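Local coordinates for protein lysozyme, putative (Bacillus anthracis, PDB 2WAG) that probably cleaves bacterial cell-wall peptidoglycan as a family GH25 lysozyme, apparently by a neighbouring-group mechanism that retains anomeric configuration, at residues 18-23 / 200-205; 164-169 / 182-187. All blocks are in the same frame, centred on the assembly; numbering follows the deposited sequence.

Interaction 1. Residues 18-23 / 200-205; sequences GVDVAS and YIDLNV. With SO4 (sulfate ion), chain C.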
ATOM      1  N   GLY A  18     -17.787   1.127   2.918  1.00  7.69           N
ATOM      2  CA  GLY A  18     -17.640   2.285   2.042  1.00  7.60           C
ATOM      3  C   GLY A  18     -16.229   2.455   1.554  1.00  7.21           C
ATOM      4  O   GLY A  18     -15.335   1.736   1.965  1.00  8.91           O
ATOM      5  N   VAL A  19     -16.040   3.416   0.689  1.00  7.62           N
ATOM      6  CA  VAL A  19     -14.744   3.623   0.074  1.00  7.85           C
ATOM      7  C   VAL A  19     -14.128   4.959   0.441  1.00  7.03           C
ATOM      8  O   VAL A  19     -14.791   5.807   0.913  1.00  7.76           O
ATOM      9  CB  VAL A  19     -14.871   3.599  -1.497  1.00  8.47           C
ATOM     10  CG1 VAL A  19     -15.555   2.313  -1.981  1.00  9.96           C
ATOM     11  CG2 VAL A  19     -15.627   4.856  -2.030  1.00  9.27           C
ATOM     12  N   ASP A  20     -12.820   5.064   0.201  1.00  7.19           N
ATOM     13  CA  ASP A  20     -12.181   6.380   0.175  1.00  7.08           C
ATOM     14  C   ASP A  20     -11.330   6.408  -1.074  1.00  6.94           C
ATOM     15  O   ASP A  20     -10.758   5.382  -1.437  1.00  8.16           O
ATOM     16  CB  ASP A  20     -11.390   6.715   1.456  1.00  8.31           C
ATOM     17  CG  ASP A  20     -10.218   5.826   1.669  1.00  7.87           C
ATOM     18  OD1 ASP A  20     -10.400   4.833   2.367  1.00  9.00           O
ATOM     19  OD2 ASP A  20      -9.132   6.123   1.152  1.00  9.77           O
ATOM     20  N   VAL A  21     -11.311   7.550  -1.749  1.00  7.32           N
ATOM     21  CA  VAL A  21     -10.625   7.674  -3.023  1.00  8.07           C
ATOM     22  C   VAL A  21      -9.923   9.010  -3.156  1.00  7.68           C
ATOM     23  O   VAL A  21     -10.287   9.995  -2.490  1.00  7.88           O
ATOM     24  CB  VAL A  21     -11.601   7.525  -4.237  1.00  8.00           C
ATOM     25  CG1 VAL A  21     -12.330   6.188  -4.194  1.00  9.40           C
ATOM     26  CG2 VAL A  21     -12.573   8.698  -4.307  1.00 10.01           C
ATOM     27  N   ALA A  22      -8.935   9.034  -4.047  1.00  7.48           N
ATOM     28  CA  ALA A  22      -8.257  10.249  -4.483  1.00  8.05           C
ATOM     29  C   ALA A  22      -8.117  10.151  -5.992  1.00  8.96           C
ATOM     30  O   ALA A  22      -8.621   9.197  -6.620  1.00  8.77           O
ATOM     31  CB  ALA A  22      -6.892  10.376  -3.805  1.00  8.05           C
ATOM     32  N   SER A  23      -7.428  11.115  -6.596  1.00  9.24           N
ATOM     33  CA  SER A  23      -7.324  11.101  -8.051  1.00 10.02           C
ATOM     34  C   SER A  23      -6.654   9.835  -8.579  1.00  9.79           C
ATOM     35  O   SER A  23      -6.920   9.436  -9.707  1.00 10.82           O
ATOM     36  CB  SER A  23      -6.572  12.336  -8.551  1.00 10.95           C
ATOM     37  OG  SER A  23      -5.246  12.340  -8.054  1.00 11.68           O
ATOM     38  N   TYR A 200      -7.003  -0.951  -7.048  1.00 13.39           N
ATOM     39  CA  TYR A 200      -6.390  -0.270  -5.879  1.00 11.45           C
ATOM     40  C   TYR A 200      -7.330   0.815  -5.443  1.00 11.16           C
ATOM     41  O   TYR A 200      -7.318   1.909  -6.019  1.00 13.43           O
ATOM     42  CB  TYR A 200      -4.977   0.269  -6.168  1.00 11.19           C
ATOM     43  CG  TYR A 200      -3.979  -0.864  -6.261  1.00  9.18           C
ATOM     44  CD1 TYR A 200      -3.408  -1.413  -5.117  1.00 10.00           C
ATOM     45  CD2 TYR A 200      -3.613  -1.388  -7.491  1.00  8.89           C
ATOM     46  CE1 TYR A 200      -2.498  -2.485  -5.213  1.00  9.32           C
ATOM     47  CE2 TYR A 200      -2.713  -2.432  -7.584  1.00  9.51           C
ATOM     48  CZ  TYR A 200      -2.155  -2.972  -6.460  1.00  9.32           C
ATOM     49  OH  TYR A 200      -1.260  -4.019  -6.577  1.00 10.28           O
ATOM     50  N   ILE A 201      -8.243   0.432  -4.553  1.00  9.58           N
ATOM     51  CA  ILE A 201      -9.174   1.334  -3.927  0.50  8.84           C
ATOM     52  C   ILE A 201      -9.359   0.873  -2.489  1.00  8.34           C
ATOM     53  O   ILE A 201      -9.499  -0.319  -2.197  1.00 10.45           O
ATOM     54  CB  ILE A 201     -10.509   1.318  -4.651  0.50  8.33           C
ATOM     55  CG1 ILE A 201     -11.439   2.406  -4.094  0.50  7.90           C
ATOM     56  CG2 ILE A 201     -11.099  -0.101  -4.620  0.50  7.48           C
ATOM     57  CD1 ILE A 201     -12.643   2.614  -4.959  0.50  8.83           C
ATOM     58  N   ASP A 202      -9.304   1.830  -1.577  1.00  7.44           N
ATOM     59  CA  ASP A 202      -9.433   1.566  -0.158  1.00  7.28           C
ATOM     60  C   ASP A 202     -10.873   1.258   0.251  1.00  7.42           C
ATOM     61  O   ASP A 202     -11.793   2.001  -0.115  1.00  8.00           O
ATOM     62  CB  ASP A 202      -9.057   2.835   0.619  1.00  8.22           C
ATOM     63  CG  ASP A 202      -7.578   3.205   0.511  1.00  9.93           C
ATOM     64  OD1 ASP A 202      -6.724   2.330   0.234  1.00 11.46           O
ATOM     65  OD2 ASP A 202      -7.269   4.405   0.745  1.00 10.81           O
ATOM     66  N   LEU A 203     -11.024   0.208   1.032  1.00  6.95           N
ATOM     67  CA  LEU A 203     -12.331  -0.141   1.597  1.00  7.21           C
ATOM     68  C   LEU A 203     -12.338  -0.072   3.093  1.00  6.62           C
ATOM     69  O   LEU A 203     -11.381  -0.327   3.744  1.00  7.01           O
ATOM     70  CB  LEU A 203     -12.843  -1.521   1.130  1.00  7.86           C
ATOM     71  CG  LEU A 203     -12.844  -1.771  -0.400  1.00  9.39           C
ATOM     72  CD1 LEU A 203     -13.400  -3.183  -0.637  1.00 11.78           C
ATOM     73  CD2 LEU A 203     -13.625  -0.773  -1.136  1.00 12.62           C
ATOM     74  N   ASN A 204     -13.511   0.298   3.582  1.00  7.28           N
ATOM     75  CA  ASN A 204     -13.672   0.650   4.967  1.00  6.71           C
ATOM     76  C   ASN A 204     -14.975   0.156   5.561  1.00  6.75           C
ATOM     77  O   ASN A 204     -15.855  -0.045   4.862  1.00  7.76           O
ATOM     78  CB  ASN A 204     -13.711   2.195   5.100  1.00  6.89           C
ATOM     79  CG  ASN A 204     -12.495   2.900   4.501  1.00  6.10           C
ATOM     80  OD1 ASN A 204     -11.535   3.037   5.086  1.00  6.89           O
ATOM     81  ND2 ASN A 204     -12.633   3.292   3.293  1.00  8.00           N
ATOM     82  N   VAL A 205     -15.048  -0.015   6.871  1.00  7.37           N
ATOM     83  CA  VAL A 205     -16.360  -0.186   7.509  1.00  7.38           C
ATOM     84  C   VAL A 205     -16.579   0.860   8.607  1.00  7.41           C
ATOM     85  O   VAL A 205     -15.630   1.342   9.230  1.00  7.88           O
ATOM     86  CB  VAL A 205     -16.585  -1.602   8.120  1.00  7.73           C
ATOM     87  CG1 VAL A 205     -16.725  -2.616   7.006  1.00  9.31           C
ATOM     88  CG2 VAL A 205     -15.480  -1.983   9.115  1.00  8.98           C
TER
HETATM   89  S   SO4 C1219      -0.809  -5.161  -2.890  1.00 14.61           S
HETATM   90  O1  SO4 C1219      -0.373  -6.369  -2.207  1.00 19.93           O
HETATM   91  O2  SO4 C1219      -2.265  -4.950  -2.726  1.00 20.33           O
HETATM   92  O3  SO4 C1219      -0.723  -5.189  -4.347  1.00 20.12           O
HETATM   93  O4  SO4 C1219      -0.454  -3.924  -2.163  1.00 22.89           O
HETATM   94  O   HOH W   1      -8.494   4.428  -2.541  1.00  9.66           O
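Asp20 and Asn204 meet inside a TIM-like GH25 barrel, where antiparallel pairing of strand 18-21 with the last strand, 202-205, closes the sheet. The two side chains cross at about a right angle. Asn204 presents ND2 to the anti lone pair of Asp20 OD1 at 2.9 Å, with the acceptor in its amide plane and an N-H...O angle of 165°. Asp20 reaches this place because CG sits between its backbone N and carbonyl carbon (chi1 65°). OD1 also accepts from Gln184, and the Asn204 amide oxygen accepts from Trp164, which fixes the rotation of that amide. Asp202 comes in obliquely: its carboxylate plane is turned 45° from that of Asp20, and the two OD2 atoms stand 2.6 Å apart.

Gly18 and Asn204 form a hydrogen-bonded pair, with Gly18 N to Asn204 O at 3.0 Å and Asn204 N to Gly18 O at 2.8 Å. Lacking a side chain, Gly18 lets the Asn204 amide lie over the strand, where ND2 also bonds weakly to Gly18 O. Val19 points outward, and Trp30 of helix 30-34 packs on it and on Val21, which suits branched aliphatics. Val19 CG1 touches Leu203 CD2 at 3.7 Å, and Val21 lies alongside Ile201. Where the backbones spread apart, a water is inserted: it donates to Asp20 O at 2.7 Å and accepts from Asp202 N.

Interaction 2. Residues 164-169 / 182-187; sequences WIRSVL and FWQYTN. With SO4 (sulfate ion), chain F; SO4 (sulfate ion), chain D; SO4 (sulfate ion), chain C.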
ATOM      1  N   TRP A 164     -10.713   7.139  12.676  1.00  6.39           N
ATOM      2  CA  TRP A 164     -10.778   6.241  11.539  1.00  6.51           C
ATOM      3  C   TRP A 164      -9.385   5.607  11.446  1.00  6.52           C
ATOM      4  O   TRP A 164      -8.404   6.303  11.166  1.00  7.09           O
ATOM      5  CB  TRP A 164     -11.160   7.045  10.294  1.00  6.64           C
ATOM      6  CG  TRP A 164     -11.172   6.321   8.973  1.00  6.04           C
ATOM      7  CD1 TRP A 164     -10.992   4.979   8.719  1.00  6.78           C
ATOM      8  CD2 TRP A 164     -11.370   6.953   7.713  1.00  6.29           C
ATOM      9  NE1 TRP A 164     -11.066   4.755   7.352  1.00  6.72           N
ATOM     10  CE2 TRP A 164     -11.279   5.955   6.714  1.00  5.99           C
ATOM     11  CE3 TRP A 164     -11.561   8.290   7.326  1.00  7.54           C
ATOM     12  CZ2 TRP A 164     -11.392   6.254   5.348  1.00  7.25           C
ATOM     13  CZ3 TRP A 164     -11.682   8.591   5.996  1.00  7.78           C
ATOM     14  CH2 TRP A 164     -11.581   7.582   5.008  1.00  8.18           C
ATOM     15  N   ILE A 165      -9.271   4.310  11.739  1.00  6.70           N
ATOM     16  CA  ILE A 165      -7.958   3.656  11.841  1.00  7.30           C
ATOM     17  C   ILE A 165      -7.680   2.758  10.637  1.00  6.77           C
ATOM     18  O   ILE A 165      -8.562   2.009  10.188  1.00  7.44           O
ATOM     19  CB  ILE A 165      -7.857   2.842  13.169  1.00  7.30           C
ATOM     20  CG1 ILE A 165      -6.438   2.301  13.390  1.00  8.40           C
ATOM     21  CG2 ILE A 165      -8.903   1.716  13.239  1.00  9.03           C
ATOM     22  CD1 ILE A 165      -5.357   3.375  13.613  1.00  9.97           C
ATOM     23  N   ARG A 166      -6.459   2.826  10.114  0.50  6.93           N
ATOM     24  CA  ARG A 166      -6.041   1.858   9.104  0.50  7.08           C
ATOM     25  C   ARG A 166      -5.559   0.586   9.789  0.50  7.49           C
ATOM     26  O   ARG A 166      -4.686   0.627  10.658  0.50  7.96           O
ATOM     27  CB  ARG A 166      -4.914   2.422   8.230  0.50  7.35           C
ATOM     28  CG  ARG A 166      -4.615   1.523   7.029  0.50  7.53           C
ATOM     29  CD  ARG A 166      -3.401   1.968   6.215  0.50  7.40           C
ATOM     30  NE  ARG A 166      -2.165   1.497   6.836  0.50  8.42           N
ATOM     31  CZ  ARG A 166      -0.939   1.863   6.461  0.50  9.34           C
ATOM     32  NH1 ARG A 166      -0.755   2.726   5.463  0.50  8.65           N
ATOM     33  NH2 ARG A 166       0.111   1.358   7.093  0.50 12.46           N
ATOM     34  N   SER A 167      -6.125  -0.544   9.376  1.00  7.41           N
ATOM     35  CA  SER A 167      -5.651  -1.841   9.849  1.00  8.14           C
ATOM     36  C   SER A 167      -5.869  -2.890   8.758  1.00  7.57           C
ATOM     37  O   SER A 167      -6.919  -3.549   8.726  1.00  8.65           O
ATOM     38  CB  SER A 167      -6.368  -2.223  11.139  1.00  9.12           C
ATOM     39  OG  SER A 167      -5.813  -3.395  11.715  1.00 11.43           O
ATOM     40  N   VAL A 168      -4.915  -2.981   7.834  1.00  8.03           N
ATOM     41  CA  VAL A 168      -5.100  -3.813   6.632  1.00  8.90           C
ATOM     42  C   VAL A 168      -4.543  -5.222   6.754  1.00  9.78           C
ATOM     43  O   VAL A 168      -4.725  -6.020   5.831  1.00 10.56           O
ATOM     44  CB  VAL A 168      -4.566  -3.125   5.344  1.00  8.88           C
ATOM     45  CG1 VAL A 168      -5.204  -1.756   5.155  1.00  9.55           C
ATOM     46  CG2 VAL A 168      -3.054  -3.008   5.332  1.00 11.58           C
ATOM     47  N   LEU A 169      -3.918  -5.540   7.889  1.00  9.07           N
ATOM     48  CA  LEU A 169      -3.360  -6.889   8.093  1.00 10.54           C
ATOM     49  C   LEU A 169      -3.922  -7.600   9.312  1.00 10.60           C
ATOM     50  O   LEU A 169      -3.701  -8.799   9.491  1.00 12.02           O
ATOM     51  CB  LEU A 169      -1.827  -6.807   8.233  1.00 11.50           C
ATOM     52  CG  LEU A 169      -1.051  -6.361   6.997  1.00 14.77           C
ATOM     53  CD1 LEU A 169       0.470  -6.219   7.305  1.00 16.94           C
ATOM     54  CD2 LEU A 169      -1.298  -7.313   5.873  1.00 15.77           C
ATOM     55  N   PHE A 182     -14.453   4.347  12.269  1.00  7.45           N
ATOM     56  CA  PHE A 182     -14.272   3.708  10.968  1.00  7.05           C
ATOM     57  C   PHE A 182     -12.987   2.905  10.983  1.00  6.49           C
ATOM     58  O   PHE A 182     -12.032   3.230  11.709  1.00  7.19           O
ATOM     59  CB  PHE A 182     -14.195   4.740   9.829  1.00  6.75           C
ATOM     60  CG  PHE A 182     -15.469   5.530   9.622  1.00  6.95           C
ATOM     61  CD1 PHE A 182     -16.439   5.115   8.701  1.00  7.65           C
ATOM     62  CD2 PHE A 182     -15.681   6.724  10.320  1.00  8.27           C
ATOM     63  CE1 PHE A 182     -17.590   5.873   8.482  1.00  7.96           C
ATOM     64  CE2 PHE A 182     -16.843   7.463  10.139  1.00  8.49           C
ATOM     65  CZ  PHE A 182     -17.798   7.052   9.219  1.00  9.01           C
ATOM     66  N   TRP A 183     -12.966   1.865  10.150  1.00  6.95           N
ATOM     67  CA  TRP A 183     -11.799   0.974  10.024  1.00  6.49           C
ATOM     68  C   TRP A 183     -11.517   0.758   8.538  1.00  6.28           C
ATOM     69  O   TRP A 183     -12.378   0.265   7.813  1.00  7.19           O
ATOM     70  CB  TRP A 183     -12.132  -0.367  10.711  1.00  7.31           C
ATOM     71  CG  TRP A 183     -11.250  -1.539  10.376  1.00  7.71           C
ATOM     72  CD1 TRP A 183      -9.934  -1.521   9.996  1.00  8.08           C
ATOM     73  CD2 TRP A 183     -11.637  -2.921  10.427  1.00  7.96           C
ATOM     74  NE1 TRP A 183      -9.491  -2.814   9.762  1.00  8.10           N
ATOM     75  CE2 TRP A 183     -10.515  -3.687  10.038  1.00  8.19           C
ATOM     76  CE3 TRP A 183     -12.823  -3.586  10.790  1.00  8.88           C
ATOM     77  CZ2 TRP A 183     -10.547  -5.085   9.983  1.00  9.44           C
ATOM     78  CZ3 TRP A 183     -12.850  -4.983  10.738  1.00  9.33           C
ATOM     79  CH2 TRP A 183     -11.715  -5.708  10.334  1.00 10.02           C
ATOM     80  N   GLN A 184     -10.328   1.165   8.090  1.00  6.01           N
ATOM     81  CA  GLN A 184      -9.875   0.874   6.720  1.00  6.69           C
ATOM     82  C   GLN A 184      -9.227  -0.495   6.732  1.00  6.67           C
ATOM     83  O   GLN A 184      -8.173  -0.699   7.370  1.00  7.10           O
ATOM     84  CB  GLN A 184      -8.874   1.923   6.247  1.00  6.83           C
ATOM     85  CG  GLN A 184      -8.448   1.769   4.807  1.00  7.78           C
ATOM     86  CD  GLN A 184      -7.599   2.924   4.433  1.00  8.43           C
ATOM     87  OE1 GLN A 184      -6.410   2.904   4.676  1.00 13.09           O
ATOM     88  NE2 GLN A 184      -8.212   3.977   3.934  1.00 11.37           N
ATOM     89  N   TYR A 185      -9.857  -1.449   6.043  1.00  7.10           N
ATOM     90  CA  TYR A 185      -9.421  -2.846   6.141  1.00  7.91           C
ATOM     91  C   TYR A 185      -8.651  -3.368   4.932  1.00  7.98           C
ATOM     92  O   TYR A 185      -8.028  -4.439   5.012  1.00  8.48           O
ATOM     93  CB  TYR A 185     -10.597  -3.759   6.486  1.00  8.23           C
ATOM     94  CG  TYR A 185     -11.674  -3.855   5.439  1.00  7.71           C
ATOM     95  CD1 TYR A 185     -11.604  -4.825   4.431  1.00  8.26           C
ATOM     96  CD2 TYR A 185     -12.751  -2.987   5.440  1.00  8.10           C
ATOM     97  CE1 TYR A 185     -12.592  -4.938   3.475  1.00  9.22           C
ATOM     98  CE2 TYR A 185     -13.752  -3.085   4.497  1.00  8.78           C
ATOM     99  CZ  TYR A 185     -13.676  -4.055   3.514  1.00  8.56           C
ATOM    100  OH  TYR A 185     -14.709  -4.132   2.593  1.00 11.02           O
ATOM    101  N   THR A 186      -8.645  -2.639   3.823  1.00  7.93           N
ATOM    102  CA  THR A 186      -7.845  -3.067   2.675  1.00  8.02           C
ATOM    103  C   THR A 186      -7.541  -1.887   1.783  1.00  8.08           C
ATOM    104  O   THR A 186      -8.300  -0.908   1.762  1.00  7.89           O
ATOM    105  CB  THR A 186      -8.559  -4.169   1.847  1.00  8.76           C
ATOM    106  OG1 THR A 186      -7.670  -4.624   0.808  1.00  9.98           O
ATOM    107  CG2 THR A 186      -9.841  -3.665   1.216  1.00 10.92           C
ATOM    108  N   ASN A 187      -6.405  -1.976   1.091  0.50  7.88           N
ATOM    109  CA  ASN A 187      -5.989  -1.026   0.055  0.50  7.70           C
ATOM    110  C   ASN A 187      -6.338  -1.505  -1.339  0.50  8.92           C
ATOM    111  O   ASN A 187      -6.222  -0.756  -2.309  0.50  9.43           O
ATOM    112  CB  ASN A 187      -4.471  -0.818   0.081  0.50  7.27           C
ATOM    113  CG  ASN A 187      -3.709  -2.089  -0.207  0.50  7.35           C
ATOM    114  OD1 ASN A 187      -3.912  -3.107   0.472  0.50  9.78           O
ATOM    115  ND2 ASN A 187      -2.814  -2.048  -1.214  0.50  8.16           N
TER
HETATM  116  S   SO4 F1222      -1.471  -1.863   8.693  1.00 20.33           S
HETATM  117  O1  SO4 F1222      -0.556  -0.749   9.020  1.00 23.37           O
HETATM  118  O2  SO4 F1222      -1.693  -2.404  10.005  1.00 28.88           O
HETATM  119  O3  SO4 F1222      -2.621  -1.289   8.112  1.00 15.95           O
HETATM  120  O4  SO4 F1222      -0.607  -2.666   7.877  1.00 24.77           O
HETATM  121  S   SO4 D1220     -14.976  -7.658   1.951  1.00 17.68           S
HETATM  122  O1  SO4 D1220     -14.547  -7.834   3.345  1.00 16.28           O
HETATM  123  O2  SO4 D1220     -16.452  -7.519   1.953  1.00 24.72           O
HETATM  124  O3  SO4 D1220     -14.675  -8.882   1.185  1.00 26.02           O
HETATM  125  O4  SO4 D1220     -14.524  -6.456   1.218  1.00 20.20           O
HETATM  126  S   SO4 C1219      -0.809  -5.161  -2.890  1.00 14.61           S
HETATM  127  O1  SO4 C1219      -0.373  -6.369  -2.207  1.00 19.93           O
HETATM  128  O2  SO4 C1219      -2.265  -4.950  -2.726  1.00 20.33           O
HETATM  129  O3  SO4 C1219      -0.723  -5.189  -4.347  1.00 20.12           O
HETATM  130  O4  SO4 C1219      -0.454  -3.924  -2.163  1.00 22.89           O
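Trp164 lays one face of its indole over Phe182, in the parallel pairing of strands 164-166 and 182-186, two strands of the GH25 barrel that follow each other without an intervening helix. Phe182 CB makes a CH-pi contact 3.7 Å from the centroid of the five-membered ring of Trp164, and the phenyl ring beyond it turns an edge toward that indole, planes at 54°. Gln184 N lies at the indole's edge, in its plane. The ladder beneath is regular: Ile165 N donates to Phe182 O at 3.0 Å, Gln184 N to Ile165 O at 2.9 Å, and Ser167 N to Gln184 O at 2.9 Å.

On the opposite face, Trp183 adds a side-chain bond to this ladder. With CG anti to the backbone N (chi1 163°), its indole reaches across so that NE1 meets Ser167 O at 2.9 Å in a nearly straight bond (176°), the oxygen lying in the ring plane. An indole suits this place because it combines a single donor with a broad apolar surface, which packs on Pro172 and Val205.

A second shell sets these groups. Tyr144 meets the Trp164 ring edge-to-face and its OH binds Gln184 OE1, while Phe40 and Phe42 each meet the Phe182 ring edge-to-face. Past Gln184 the strand carries a classic beta bulge, Tyr185 and Thr186 both facing Leu203. Where the chain leaves strand 164-166, a sulfate (chain F), probably from the crystallisation liquor, is held by Arg166 NE and NH2, and its O3 accepts from Val168 N at 2.9 Å.

In the fold
The centres of interactions 1 and 2 lie about 10 Å apart, and strand 182-186 joins them by pairing antiparallel with strand 202-206: Val205 N is 2.8 Å from Trp183 O. Inside the barrel, Gln184 NE2 of interaction 2 approaches Asp20 OD1 of interaction 1 to 2.8 Å and stands 3.4 Å from Asp202 OD2, so one glutamine spans both contacts. This polar cluster lies at the C-terminal end of strand 18-21, consistent with the usual active-site end of such barrels. Away from this cluster, one sulfate, probably from the crystallisation liquor, accepts from Tyr200 OH of segment 200-205 and from Asn187 ND2, with ND2 to sulfate O4 at 3.2 Å.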